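PDB 2DVZ: putative exported protein from Bordetella pertussis, which probably serves as the periplasmic solute receptor of a tripartite tricarboxylate-type transporter, binding glutamate in the cleft between its two lobes. Local coordinates for residues 33-38 with 277-282; 117-122 with 128-133; 183-188 with 207-212; 195-200 with 218-223. One frame throughout, in Å; residues are numbered along the deposited sequence.

Contact 1: residues 33-38 with 277-282; sequences TDIIAR and DDQGSA. With GLU (glutamic acid), chain G.
In this periplasmic binding protein, helix 32-48, whose first turn contributes Thr-33 to the glutamate site, meets the junction of helix 270-279 and strand 281-283 through Ile-35, Ile-36, Gln-279 and Ser-281. The Gln-279 side chain crosses that of Ile-36 at about a right angle, its NE2 lying 3.1 Å from Ile-36 CG1, while its OE1 comes up to Ile-35 CG2 at 3.7 Å. No hydrogen bond spans the two segments. The amide turns instead to its own segment: NE2 donates to Ser-281 OG, in the amide plane and at a short modelled 2.5 Å. CG of Gln-279 stands between backbone N and carbonyl carbon (chi1 73°), and the extended chain beyond it carries the amide to the isoleucines. Gly-280 ends the helix in a Schellman motif, its positive phi turning the chain into the strand; Ser-281 OG, also hydrogen-bonded to Thr-115 OG1, lies 4.0 Å from Ile-36 CD1. On helix 32-48, Thr-33 grips the bound glutamate twice, since OG1 at 2.6 Å and N at 3.2 Å both reach its OE1. One turn on, Arg-38 NE forms a salt bridge with Asp-34 OD1, which also accepts a hydrogen bond from Asn-56 ND2.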
loop_
_atom_site.group_PDB
_atom_site.type_symbol
_atom_site.label_atom_id
_atom_site.label_comp_id
_atom_site.label_asym_id
_atom_site.label_seq_id
_atom_site.Cartn_x
_atom_site.Cartn_y
_atom_site.Cartn_z
ATOM N N THR A 33 -4.819 1.155 2.437
ATOM C CA THR A 33 -5.233 2.373 1.762
ATOM C C THR A 33 -6.486 2.946 2.394
ATOM O O THR A 33 -6.487 4.085 2.818
ATOM C CB THR A 33 -5.512 2.136 0.246
ATOM O OG1 THR A 33 -4.551 1.207 -0.278
ATOM C CG2 THR A 33 -5.467 3.444 -0.508
ATOM N N ASP A 34 -7.534 2.138 2.471
ATOM C CA ASP A 34 -8.758 2.488 3.199
ATOM C C ASP A 34 -8.523 2.897 4.676
ATOM O O ASP A 34 -9.063 3.906 5.146
ATOM C CB ASP A 34 -9.716 1.307 3.145
ATOM C CG ASP A 34 -11.136 1.670 3.591
ATOM O OD1 ASP A 34 -11.734 2.616 3.003
ATOM O OD2 ASP A 34 -11.665 0.966 4.491
ATOM N N ILE A 35 -7.712 2.124 5.401
ATOM C CA ILE A 35 -7.418 2.470 6.784
ATOM C C ILE A 35 -6.788 3.846 6.988
ATOM O O ILE A 35 -7.272 4.640 7.818
ATOM C CB ILE A 35 -6.542 1.397 7.514
ATOM C CG1 ILE A 35 -7.364 0.111 7.690
ATOM C CG2 ILE A 35 -6.080 1.956 8.916
ATOM C CD1 ILE A 35 -6.545 -1.136 7.908
ATOM N N ILE A 36 -5.705 4.099 6.264
ATOM C CA ILE A 36 -4.983 5.345 6.354
ATOM C C ILE A 36 -5.788 6.546 5.760
ATOM O O ILE A 36 -5.818 7.643 6.363
ATOM C CB ILE A 36 -3.607 5.225 5.638
ATOM C CG1 ILE A 36 -2.652 4.324 6.441
ATOM C CG2 ILE A 36 -2.970 6.606 5.498
ATOM C CD1 ILE A 36 -1.580 3.572 5.643
ATOM N N ALA A 37 -6.400 6.326 4.575
ATOM C CA ALA A 37 -7.293 7.295 3.941
ATOM C C ALA A 37 -8.305 7.830 4.951
ATOM O O ALA A 37 -8.414 9.038 5.134
ATOM C CB ALA A 37 -8.019 6.660 2.722
ATOM N N ARG A 38 -8.990 6.935 5.664
ATOM C CA ARG A 38 -10.064 7.370 6.578
ATOM C C ARG A 38 -9.496 8.076 7.800
ATOM O O ARG A 38 -10.031 9.101 8.229
ATOM C CB ARG A 38 -10.984 6.210 6.963
ATOM C CG ARG A 38 -11.590 5.520 5.762
ATOM C CD ARG A 38 -12.711 4.532 6.094
ATOM N NE ARG A 38 -13.339 4.062 4.845
ATOM C CZ ARG A 38 -14.533 4.473 4.397
ATOM N NH1 ARG A 38 -15.242 5.361 5.116
ATOM N NH2 ARG A 38 -15.007 4.004 3.224
ATOM N N ASP A 277 1.764 5.003 14.111
ATOM C CA ASP A 277 2.733 4.241 14.866
ATOM C C ASP A 277 2.258 2.813 15.162
ATOM O O ASP A 277 2.986 1.841 14.883
ATOM C CB ASP A 277 3.083 4.976 16.143
ATOM C CG ASP A 277 4.396 4.499 16.738
ATOM O OD1 ASP A 277 5.415 4.535 16.006
ATOM O OD2 ASP A 277 4.431 4.092 17.935
ATOM N N ASP A 278 1.050 2.690 15.703
ATOM C CA ASP A 278 0.508 1.383 16.078
ATOM C C ASP A 278 0.249 0.432 14.911
ATOM O O ASP A 278 0.299 -0.785 15.108
ATOM C CB ASP A 278 -0.773 1.512 16.914
ATOM C CG ASP A 278 -0.520 2.085 18.332
ATOM O OD1 ASP A 278 0.649 2.373 18.719
ATOM O OD2 ASP A 278 -1.526 2.229 19.051
ATOM N N GLN A 279 -0.027 0.977 13.726
ATOM C CA GLN A 279 -0.384 0.164 12.561
ATOM C C GLN A 279 0.833 -0.258 11.744
ATOM O O GLN A 279 0.720 -1.153 10.917
ATOM C CB GLN A 279 -1.346 0.904 11.618
ATOM C CG GLN A 279 -0.684 1.992 10.861
ATOM C CD GLN A 279 -1.605 2.796 9.962
ATOM O OE1 GLN A 279 -2.796 3.048 10.271
ATOM N NE2 GLN A 279 -1.034 3.260 8.850
ATOM N N GLY A 280 1.975 0.402 11.951
ATOM C CA GLY A 280 3.176 0.060 11.213
ATOM C C GLY A 280 3.530 1.064 10.132
ATOM O O GLY A 280 4.083 0.671 9.123
ATOM N N SER A 281 3.154 2.338 10.341
ATOM C CA SER A 281 3.474 3.460 9.472
ATOM C C SER A 281 4.202 4.588 10.229
ATOM O O SER A 281 4.349 4.578 11.447
ATOM C CB SER A 281 2.208 4.073 8.847
ATOM O OG SER A 281 1.395 3.132 8.214
ATOM N N ALA A 282 4.631 5.580 9.474
ATOM C CA ALA A 282 5.263 6.741 10.019
ATOM C C ALA A 282 4.839 7.932 9.177
ATOM O O ALA A 282 4.904 7.867 7.942
ATOM C CB ALA A 282 6.787 6.578 9.958
HETATM N N GLU G . -1.674 -3.118 -2.319
HETATM C CA GLU G . -2.082 -1.721 -2.075
HETATM C C GLU G . -0.890 -0.780 -2.025
HETATM O O GLU G . -0.556 -0.135 -1.026
HETATM C CB GLU G . -2.987 -1.625 -0.850
HETATM C CG GLU G . -4.058 -2.731 -0.831
HETATM C CD GLU G . -5.333 -2.338 -0.145
HETATM O OE1 GLU G . -5.397 -1.174 0.305
HETATM O OE2 GLU G . -6.297 -3.181 -0.073
HETATM O OXT GLU G . -0.243 -0.604 -3.070
#

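Contact 2: residues 117-122 with 128-133; sequences NVVAVN and KDFKGF. With CD (cadmium ion), chain C.
The end of strand 106-121 passes the first turn of helix 130-138 with CA atoms 9.5 Å apart at Val-119 and Phe-130 and 9.1 Å at Val-121 and Phe-133, a separation filled by side chains alone. Val-119 and Val-121, alternate residues of the strand, both point at the helix. Val-121 CG1 comes within 3.4 Å of Phe-133 CE2, the two side chains sliding past each other in opposite directions, and Val-119 CG2 lies 3.9 Å from CZ of the same ring. Both methyls approach that ring obliquely. Of the two rings Val-119 CG2 meets Phe-133 alone, whereas CG1 is near both, 4.2 Å from Phe-130 CE1, at that ring's edge and near its plane, and equally far from Phe-133 CE1. With CG anti to the backbone N (chi1 178°), Phe-133 extends its ring from the helix to the strand; its CD1 lies over one face of the Phe-130 ring, toward the rim, and Phe-125 pairs edge-to-face with Phe-133. On the outer side of the turn, Asp-129 is the N-cap: OD1 accepts from Gly-132 N at 3.1 Å, and both carboxylate oxygens bind a cadmium ion, OD2 at 2.2 Å. Three waters add to that metal's shell, one also accepting from Lys-128 N. Strand and helix are thus joined by purely apolar contact; apart from it, the metal's charge probably makes OD1 a weaker acceptor for the capping N-H.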
loop_
_atom_site.group_PDB
_atom_site.type_symbol
_atom_site.label_atom_id
_atom_site.label_comp_id
_atom_site.label_asym_id
_atom_site.label_seq_id
_atom_site.Cartn_x
_atom_site.Cartn_y
_atom_site.Cartn_z
ATOM N N ASN A 117 5.611 -3.170 4.753
ATOM C CA ASN A 117 4.994 -4.385 4.248
ATOM C C ASN A 117 5.343 -5.578 5.158
ATOM O O ASN A 117 6.232 -5.486 6.025
ATOM C CB ASN A 117 5.381 -4.637 2.793
ATOM C CG ASN A 117 4.677 -3.715 1.810
ATOM O OD1 ASN A 117 4.989 -3.727 0.607
ATOM N ND2 ASN A 117 3.725 -2.931 2.290
ATOM N N VAL A 118 4.605 -6.666 4.997
ATOM C CA VAL A 118 4.703 -7.808 5.900
ATOM C C VAL A 118 4.407 -9.077 5.140
ATOM O O VAL A 118 3.516 -9.077 4.306
ATOM C CB VAL A 118 3.741 -7.675 7.131
ATOM C CG1 VAL A 118 2.198 -7.646 6.731
ATOM C CG2 VAL A 118 4.087 -8.717 8.243
ATOM N N VAL A 119 5.158 -10.146 5.419
ATOM C CA VAL A 119 4.742 -11.488 4.996
ATOM C C VAL A 119 4.245 -12.219 6.255
ATOM O O VAL A 119 4.962 -12.351 7.255
ATOM C CB VAL A 119 5.825 -12.280 4.153
ATOM C CG1 VAL A 119 7.157 -12.506 4.909
ATOM C CG2 VAL A 119 5.263 -13.602 3.602
ATOM N N ALA A 120 2.990 -12.660 6.207
ATOM C CA ALA A 120 2.417 -13.327 7.330
ATOM C C ALA A 120 1.837 -14.686 6.927
ATOM O O ALA A 120 1.597 -14.976 5.710
ATOM C CB ALA A 120 1.353 -12.428 8.016
ATOM N N VAL A 121 1.669 -15.537 7.943
ATOM C CA VAL A 121 1.131 -16.862 7.722
ATOM C C VAL A 121 -0.091 -17.101 8.617
ATOM O O VAL A 121 -0.274 -16.476 9.674
ATOM C CB VAL A 121 2.201 -18.030 7.812
ATOM C CG1 VAL A 121 3.245 -17.898 6.771
ATOM C CG2 VAL A 121 2.849 -18.136 9.203
ATOM N N ASN A 122 -0.940 -17.994 8.160
ATOM C CA ASN A 122 -1.926 -18.571 9.050
ATOM C C ASN A 122 -1.175 -19.287 10.213
ATOM O O ASN A 122 -0.168 -19.945 9.979
ATOM C CB ASN A 122 -2.867 -19.526 8.272
ATOM C CG ASN A 122 -3.923 -20.139 9.159
ATOM O OD1 ASN A 122 -3.660 -21.118 9.880
ATOM N ND2 ASN A 122 -5.110 -19.560 9.144
ATOM N N LYS A 128 8.029 -21.048 12.984
ATOM C CA LYS A 128 7.843 -19.985 13.992
ATOM C C LYS A 128 8.679 -18.771 13.624
ATOM O O LYS A 128 8.527 -17.675 14.186
ATOM C CB LYS A 128 8.138 -20.498 15.435
ATOM C CG LYS A 128 9.617 -20.534 15.791
ATOM C CD LYS A 128 9.890 -21.202 17.143
ATOM C CE LYS A 128 11.392 -21.083 17.492
ATOM N NZ LYS A 128 11.954 -22.088 18.537
ATOM N N ASP A 129 9.554 -18.975 12.655
ATOM C CA ASP A 129 10.488 -17.933 12.252
ATOM C C ASP A 129 10.706 -18.044 10.743
ATOM O O ASP A 129 10.318 -19.042 10.139
ATOM C CB ASP A 129 11.790 -18.018 13.075
ATOM C CG ASP A 129 12.382 -19.421 13.103
ATOM O OD1 ASP A 129 12.720 -19.955 12.038
ATOM O OD2 ASP A 129 12.549 -20.018 14.187
ATOM N N PHE A 130 11.298 -17.006 10.159
ATOM C CA PHE A 130 11.640 -16.910 8.742
ATOM C C PHE A 130 12.500 -18.075 8.220
ATOM O O PHE A 130 12.249 -18.604 7.113
ATOM C CB PHE A 130 12.348 -15.562 8.459
ATOM C CG PHE A 130 12.269 -15.138 7.031
ATOM C CD1 PHE A 130 11.198 -14.336 6.589
ATOM C CD2 PHE A 130 13.202 -15.586 6.097
ATOM C CE1 PHE A 130 11.078 -13.946 5.279
ATOM C CE2 PHE A 130 13.101 -15.183 4.730
ATOM C CZ PHE A 130 12.039 -14.358 4.338
ATOM N N LYS A 131 13.504 -18.472 9.015
ATOM C CA LYS A 131 14.382 -19.605 8.672
ATOM C C LYS A 131 13.607 -20.876 8.362
ATOM O O LYS A 131 13.839 -21.511 7.315
ATOM C CB LYS A 131 15.398 -19.883 9.807
ATOM C CG LYS A 131 16.392 -20.975 9.444
ATOM C CD LYS A 131 17.528 -21.073 10.401
ATOM C CE LYS A 131 18.365 -22.340 10.092
ATOM N NZ LYS A 131 17.641 -23.632 10.450
ATOM N N GLY A 132 12.700 -21.242 9.267
ATOM C CA GLY A 132 11.875 -22.451 9.137
ATOM C C GLY A 132 10.720 -22.304 8.139
ATOM O O GLY A 132 10.181 -23.295 7.602
ATOM N N PHE A 133 10.320 -21.047 7.957
ATOM C CA PHE A 133 9.379 -20.614 6.951
ATOM C C PHE A 133 9.875 -20.984 5.531
ATOM O O PHE A 133 9.217 -21.714 4.789
ATOM C CB PHE A 133 9.155 -19.102 7.157
ATOM C CG PHE A 133 8.229 -18.461 6.161
ATOM C CD1 PHE A 133 8.600 -17.268 5.531
ATOM C CD2 PHE A 133 6.975 -19.040 5.846
ATOM C CE1 PHE A 133 7.729 -16.637 4.611
ATOM C CE2 PHE A 133 6.096 -18.424 4.910
ATOM C CZ PHE A 133 6.471 -17.219 4.308
HETATM CD CD CD C . 13.166 -21.970 13.346
HETATM O O HOH W 1 10.608 -22.706 12.714
HETATM O O HOH W 2 14.170 -23.154 11.793
HETATM O O HOH W 3 13.592 -23.752 15.068
#

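Contact 3: residues 183-188 with 207-212; sequences ADAVGG and GKLRAM
Val-186 and Ala-185, near the end of helix 178-187, pack against Lys-208 and Leu-209, which lead from helix 197-205 into strand 210-215. The tight part lies on the buried side. Leu-209 CD2 presses on Ala-185, 3.7 Å from both its CB and its carbonyl carbon, and CG lies 3.9 Å from Val-186 CG2, the two side chains meeting at about a right angle. Ile-193 of strand 192-196 touches both Ala-185 and Leu-209 and extends the apolar patch. Toward solvent the contact thins to valine methyls on the lysine's CB. Val-186, its CG1 anti to the backbone N (chi1 168°), sets that methyl 3.8 Å from Lys-208 CB, but the lysine then bends at three successive torsions and leads its ammonium end away. Here a water bridges the segments, donating to Val-186 O at 2.6 Å and to Lys-208 O at 3.0 Å. Glycines end both helices with positive phi: Gly-188 is the C-prime residue of a Schellman motif after helix 178-187, and Gly-207 closes helix 197-205 likewise. No direct hydrogen bond links the segments: the hold is apolar inside, and at the rim water supplies the protons that two acceptor carbonyls need.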
loop_
_atom_site.group_PDB
_atom_site.type_symbol
_atom_site.label_atom_id
_atom_site.label_comp_id
_atom_site.label_asym_id
_atom_site.label_seq_id
_atom_site.Cartn_x
_atom_site.Cartn_y
_atom_site.Cartn_z
ATOM N N ALA A 183 -8.852 -11.676 5.506
ATOM C CA ALA A 183 -9.885 -12.588 5.995
ATOM C C ALA A 183 -9.713 -14.047 5.483
ATOM O O ALA A 183 -9.974 -15.006 6.222
ATOM C CB ALA A 183 -11.272 -12.045 5.676
ATOM N N ASP A 184 -9.289 -14.233 4.234
ATOM C CA ASP A 184 -8.974 -15.592 3.781
ATOM C C ASP A 184 -7.737 -16.207 4.434
ATOM O O ASP A 184 -7.744 -17.383 4.755
ATOM C CB ASP A 184 -8.905 -15.671 2.262
ATOM C CG ASP A 184 -10.271 -15.916 1.646
ATOM O OD1 ASP A 184 -11.284 -15.699 2.357
ATOM O OD2 ASP A 184 -10.335 -16.316 0.459
ATOM N N ALA A 185 -6.695 -15.400 4.640
ATOM C CA ALA A 185 -5.507 -15.835 5.358
ATOM C C ALA A 185 -5.823 -16.150 6.831
ATOM O O ALA A 185 -5.319 -17.160 7.387
ATOM C CB ALA A 185 -4.418 -14.806 5.248
ATOM N N VAL A 186 -6.673 -15.330 7.457
ATOM C CA VAL A 186 -7.095 -15.619 8.825
ATOM C C VAL A 186 -7.935 -16.919 8.857
ATOM O O VAL A 186 -7.818 -17.715 9.792
ATOM C CB VAL A 186 -7.854 -14.435 9.489
ATOM C CG1 VAL A 186 -8.525 -14.889 10.790
ATOM C CG2 VAL A 186 -6.931 -13.244 9.708
ATOM N N GLY A 187 -8.725 -17.154 7.804
ATOM C CA GLY A 187 -9.569 -18.337 7.700
ATOM C C GLY A 187 -8.871 -19.603 7.201
ATOM O O GLY A 187 -9.422 -20.689 7.303
ATOM N N GLY A 188 -7.678 -19.476 6.626
ATOM C CA GLY A 188 -6.927 -20.628 6.176
ATOM C C GLY A 188 -7.194 -20.989 4.724
ATOM O O GLY A 188 -6.663 -21.988 4.227
ATOM N N GLY A 207 -3.227 -12.632 17.291
ATOM C CA GLY A 207 -2.680 -13.962 17.124
ATOM C C GLY A 207 -3.366 -14.755 16.030
ATOM O O GLY A 207 -3.170 -15.988 15.952
ATOM N N LYS A 208 -4.161 -14.073 15.182
ATOM C CA LYS A 208 -4.885 -14.755 14.071
ATOM C C LYS A 208 -4.033 -14.899 12.802
ATOM O O LYS A 208 -4.372 -15.704 11.922
ATOM C CB LYS A 208 -6.205 -14.061 13.682
ATOM C CG LYS A 208 -7.294 -13.829 14.766
ATOM C CD LYS A 208 -7.417 -14.966 15.762
ATOM C CE LYS A 208 -8.877 -15.159 16.275
ATOM N NZ LYS A 208 -9.717 -13.904 16.385
ATOM N N LEU A 209 -2.984 -14.070 12.690
ATOM C CA LEU A 209 -1.892 -14.286 11.744
ATOM C C LEU A 209 -0.590 -14.213 12.507
ATOM O O LEU A 209 -0.541 -13.553 13.547
ATOM C CB LEU A 209 -1.867 -13.228 10.612
ATOM C CG LEU A 209 -3.011 -13.234 9.565
ATOM C CD1 LEU A 209 -2.953 -11.965 8.705
ATOM C CD2 LEU A 209 -3.042 -14.504 8.716
ATOM N N ARG A 210 0.452 -14.872 11.961
ATOM C CA ARG A 210 1.832 -14.754 12.444
ATOM C C ARG A 210 2.689 -14.105 11.368
ATOM O O ARG A 210 2.798 -14.620 10.251
ATOM C CB ARG A 210 2.397 -16.141 12.868
ATOM C CG ARG A 210 3.931 -16.275 12.935
ATOM C CD ARG A 210 4.448 -17.484 13.882
ATOM N NE ARG A 210 4.098 -18.781 13.281
ATOM C CZ ARG A 210 3.064 -19.558 13.605
ATOM N NH1 ARG A 210 2.260 -19.257 14.609
ATOM N NH2 ARG A 210 2.858 -20.668 12.896
ATOM N N ALA A 211 3.320 -12.985 11.723
ATOM C CA ALA A 211 4.187 -12.263 10.805
ATOM C C ALA A 211 5.593 -12.886 10.760
ATOM O O ALA A 211 6.204 -13.158 11.807
ATOM C CB ALA A 211 4.259 -10.809 11.222
HETATM N N MSE A 212 6.092 -13.118 9.554
HETATM C CA MSE A 212 7.393 -13.728 9.399
HETATM C C MSE A 212 8.525 -12.737 9.249
HETATM O O MSE A 212 9.636 -12.982 9.733
HETATM C CB MSE A 212 7.396 -14.744 8.230
HETATM C CG MSE A 212 6.551 -15.991 8.508
HETATM SE SE MSE A 212 7.189 -17.168 9.978
HETATM C CE MSE A 212 6.283 -16.341 11.483
HETATM O O HOH W 4 -6.607 -17.635 12.108
#

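Contact 4: residues 195-200 with 218-223; sequences DNLPSS and TRIDAI. With CD (cadmium ion), chain F; GLU (glutamic acid), chain G.
Leu-197, just after strand 192-196, reaches across to Ile-220 and Ile-223 of the loop that follows strand 210-215. Its CB leaves the backbone toward that loop, and CG, anti to the backbone N (chi1 -173°), continues outward, passing close to Gln-279 O. The chain then forks: CD1 comes to 4.1 Å from Ile-223 CD1, whereas CD2 meets both isoleucines, Ile-220 CD1 at 3.9 Å and Ile-223 CD1 at 4.0 Å. Both pairs of side chains approach tip to tip, so the segments touch by methyl ends, with no hydrogen bond between them. The loop holds its own turn through Ile-223 N to Ile-220 O, and on its outer side Asp-221 binds a cadmium ion through both oxygens. Behind Leu-197, the carboxylate of Asp-195 ties the strand end to the turn that follows it: OD2 takes Ser-200 OG at 2.7 Å on its anti lone pair and Ser-199 OG at 2.6 Å on the syn side, 23° out of plane. OD1 accepts from the OG of Ser-178, whose backbone N binds the glutamate, so Asp-195 is a second-shell partner of the pocket that Asn-196 lines. Leu-197 touches both Ala-116 of strand 106-121 and Ile-204 of helix 197-205, with the loop laid over its tip; Ile-220 also rests on Ala-116, and Ile-223 on Met-201 and Ile-204.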
loop_
_atom_site.group_PDB
_atom_site.type_symbol
_atom_site.label_atom_id
_atom_site.label_comp_id
_atom_site.label_asym_id
_atom_site.label_seq_id
_atom_site.Cartn_x
_atom_site.Cartn_y
_atom_site.Cartn_z
ATOM N N ASP A 195 1.162 -8.525 2.593
ATOM C CA ASP A 195 0.359 -7.354 2.864
ATOM C C ASP A 195 1.182 -6.113 3.211
ATOM O O ASP A 195 2.407 -6.184 3.450
ATOM C CB ASP A 195 -0.637 -7.640 3.996
ATOM C CG ASP A 195 -1.839 -6.710 3.968
ATOM O OD1 ASP A 195 -1.989 -5.948 2.980
ATOM O OD2 ASP A 195 -2.635 -6.738 4.932
ATOM N N ASN A 196 0.480 -4.975 3.186
ATOM C CA ASN A 196 0.942 -3.755 3.787
ATOM C C ASN A 196 0.515 -3.932 5.214
ATOM O O ASN A 196 -0.578 -4.414 5.491
ATOM C CB ASN A 196 0.268 -2.506 3.159
ATOM C CG ASN A 196 0.032 -2.637 1.612
ATOM O OD1 ASN A 196 -1.117 -2.710 1.168
ATOM N ND2 ASN A 196 1.096 -2.669 0.826
ATOM N N LEU A 197 1.385 -3.541 6.133
ATOM C CA LEU A 197 1.224 -3.891 7.547
ATOM C C LEU A 197 -0.098 -3.453 8.224
ATOM O O LEU A 197 -0.712 -4.270 8.899
ATOM C CB LEU A 197 2.514 -3.535 8.339
ATOM C CG LEU A 197 2.667 -3.952 9.824
ATOM C CD1 LEU A 197 2.226 -5.447 10.135
ATOM C CD2 LEU A 197 4.085 -3.652 10.287
ATOM N N PRO A 198 -0.550 -2.189 8.048
ATOM C CA PRO A 198 -1.775 -1.763 8.754
ATOM C C PRO A 198 -3.022 -2.677 8.730
ATOM O O PRO A 198 -3.715 -2.737 9.750
ATOM C CB PRO A 198 -2.067 -0.378 8.156
ATOM C CG PRO A 198 -0.709 0.104 7.776
ATOM C CD PRO A 198 0.027 -1.071 7.272
ATOM N N SER A 199 -3.336 -3.328 7.603
ATOM C CA SER A 199 -4.535 -4.194 7.519
ATOM C C SER A 199 -4.344 -5.556 8.192
ATOM O O SER A 199 -5.314 -6.171 8.661
ATOM C CB SER A 199 -5.023 -4.401 6.065
ATOM O OG SER A 199 -3.939 -4.465 5.163
ATOM N N SER A 200 -3.103 -6.037 8.220
ATOM C CA SER A 200 -2.804 -7.280 8.878
ATOM C C SER A 200 -2.530 -7.047 10.356
ATOM O O SER A 200 -2.669 -7.958 11.144
ATOM C CB SER A 200 -1.595 -7.942 8.196
ATOM O OG SER A 200 -1.957 -8.498 6.924
ATOM N N THR A 218 13.774 -0.847 10.453
ATOM C CA THR A 218 14.059 -1.487 11.700
ATOM C C THR A 218 12.854 -2.328 12.097
ATOM O O THR A 218 11.802 -2.261 11.438
ATOM C CB THR A 218 14.396 -0.454 12.856
ATOM O OG1 THR A 218 13.225 0.270 13.241
ATOM C CG2 THR A 218 15.496 0.535 12.447
ATOM N N ARG A 219 13.025 -3.114 13.162
ATOM C CA ARG A 219 11.897 -3.663 13.911
ATOM C C ARG A 219 10.955 -2.571 14.422
ATOM O O ARG A 219 11.376 -1.447 14.749
ATOM C CB ARG A 219 12.397 -4.513 15.086
ATOM C CG ARG A 219 13.303 -5.685 14.632
ATOM C CD ARG A 219 14.068 -6.345 15.833
ATOM N NE ARG A 219 14.829 -7.487 15.368
ATOM C CZ ARG A 219 14.351 -8.736 15.354
ATOM N NH1 ARG A 219 13.119 -8.994 15.835
ATOM N NH2 ARG A 219 15.105 -9.739 14.874
ATOM N N ILE A 220 9.691 -2.941 14.538
ATOM C CA ILE A 220 8.625 -2.050 14.920
ATOM C C ILE A 220 8.097 -2.409 16.339
ATOM O O ILE A 220 7.794 -3.535 16.610
ATOM C CB ILE A 220 7.514 -2.086 13.823
ATOM C CG1 ILE A 220 7.949 -1.242 12.626
ATOM C CG2 ILE A 220 6.184 -1.622 14.339
ATOM C CD1 ILE A 220 6.958 -1.285 11.342
ATOM N N ASP A 221 7.979 -1.407 17.216
ATOM C CA ASP A 221 7.610 -1.586 18.616
ATOM C C ASP A 221 6.334 -2.366 18.864
ATOM O O ASP A 221 6.232 -3.088 19.874
ATOM C CB ASP A 221 7.505 -0.226 19.311
ATOM C CG ASP A 221 8.843 0.430 19.512
ATOM O OD1 ASP A 221 9.914 -0.217 19.378
ATOM O OD2 ASP A 221 8.828 1.627 19.824
ATOM N N ALA A 222 5.365 -2.206 17.974
ATOM C CA ALA A 222 4.106 -2.931 18.040
ATOM C C ALA A 222 4.353 -4.400 17.986
ATOM O O ALA A 222 3.605 -5.173 18.592
ATOM C CB ALA A 222 3.204 -2.543 16.848
ATOM N N ILE A 223 5.362 -4.811 17.210
ATOM C CA ILE A 223 5.623 -6.239 16.968
ATOM C C ILE A 223 7.142 -6.480 16.937
ATOM O O ILE A 223 7.718 -6.951 15.942
ATOM C CB ILE A 223 4.923 -6.760 15.667
ATOM C CG1 ILE A 223 5.136 -5.773 14.493
ATOM C CG2 ILE A 223 3.398 -7.031 15.880
ATOM C CD1 ILE A 223 4.887 -6.411 13.060
HETATM CD CD CD F . 10.762 1.886 20.870
HETATM N N GLU G . -1.674 -3.118 -2.319
HETATM C CA GLU G . -2.082 -1.721 -2.075
HETATM C C GLU G . -0.890 -0.780 -2.025
HETATM O O GLU G . -0.556 -0.135 -1.026
HETATM C CB GLU G . -2.987 -1.625 -0.850
HETATM C CG GLU G . -4.058 -2.731 -0.831
HETATM C CD GLU G . -5.333 -2.338 -0.145
HETATM O OE1 GLU G . -5.397 -1.174 0.305
HETATM O OE2 GLU G . -6.297 -3.181 -0.073
HETATM O OXT GLU G . -0.243 -0.604 -3.070
HETATM O O HOH W 5 10.588 1.142 22.993
#

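How the contacts relate
Contacts 1 and 4 both reach the bound glutamate, through Thr-33 and Asn-196, and they touch each other: Gln-279 NE2 lies 3.4 Å from Pro-198 CG, and Ile-35 CD1 3.7 Å from Ser-199 CA. Contacts 2 and 3 stand farther off, Val-119 and Leu-209 each having side chains about 13 Å from the ligand. All four reach one mixed sheet. Strand 106-121 links contact 2 to its neighbours, with Val-119 O 2.7 Å from Met-212 N of contact 3 and Val-118 N 2.7 Å from Asp-195 O of contact 4. Along the chain contacts 3 and 4 interleave, and contact 1 encloses the other three.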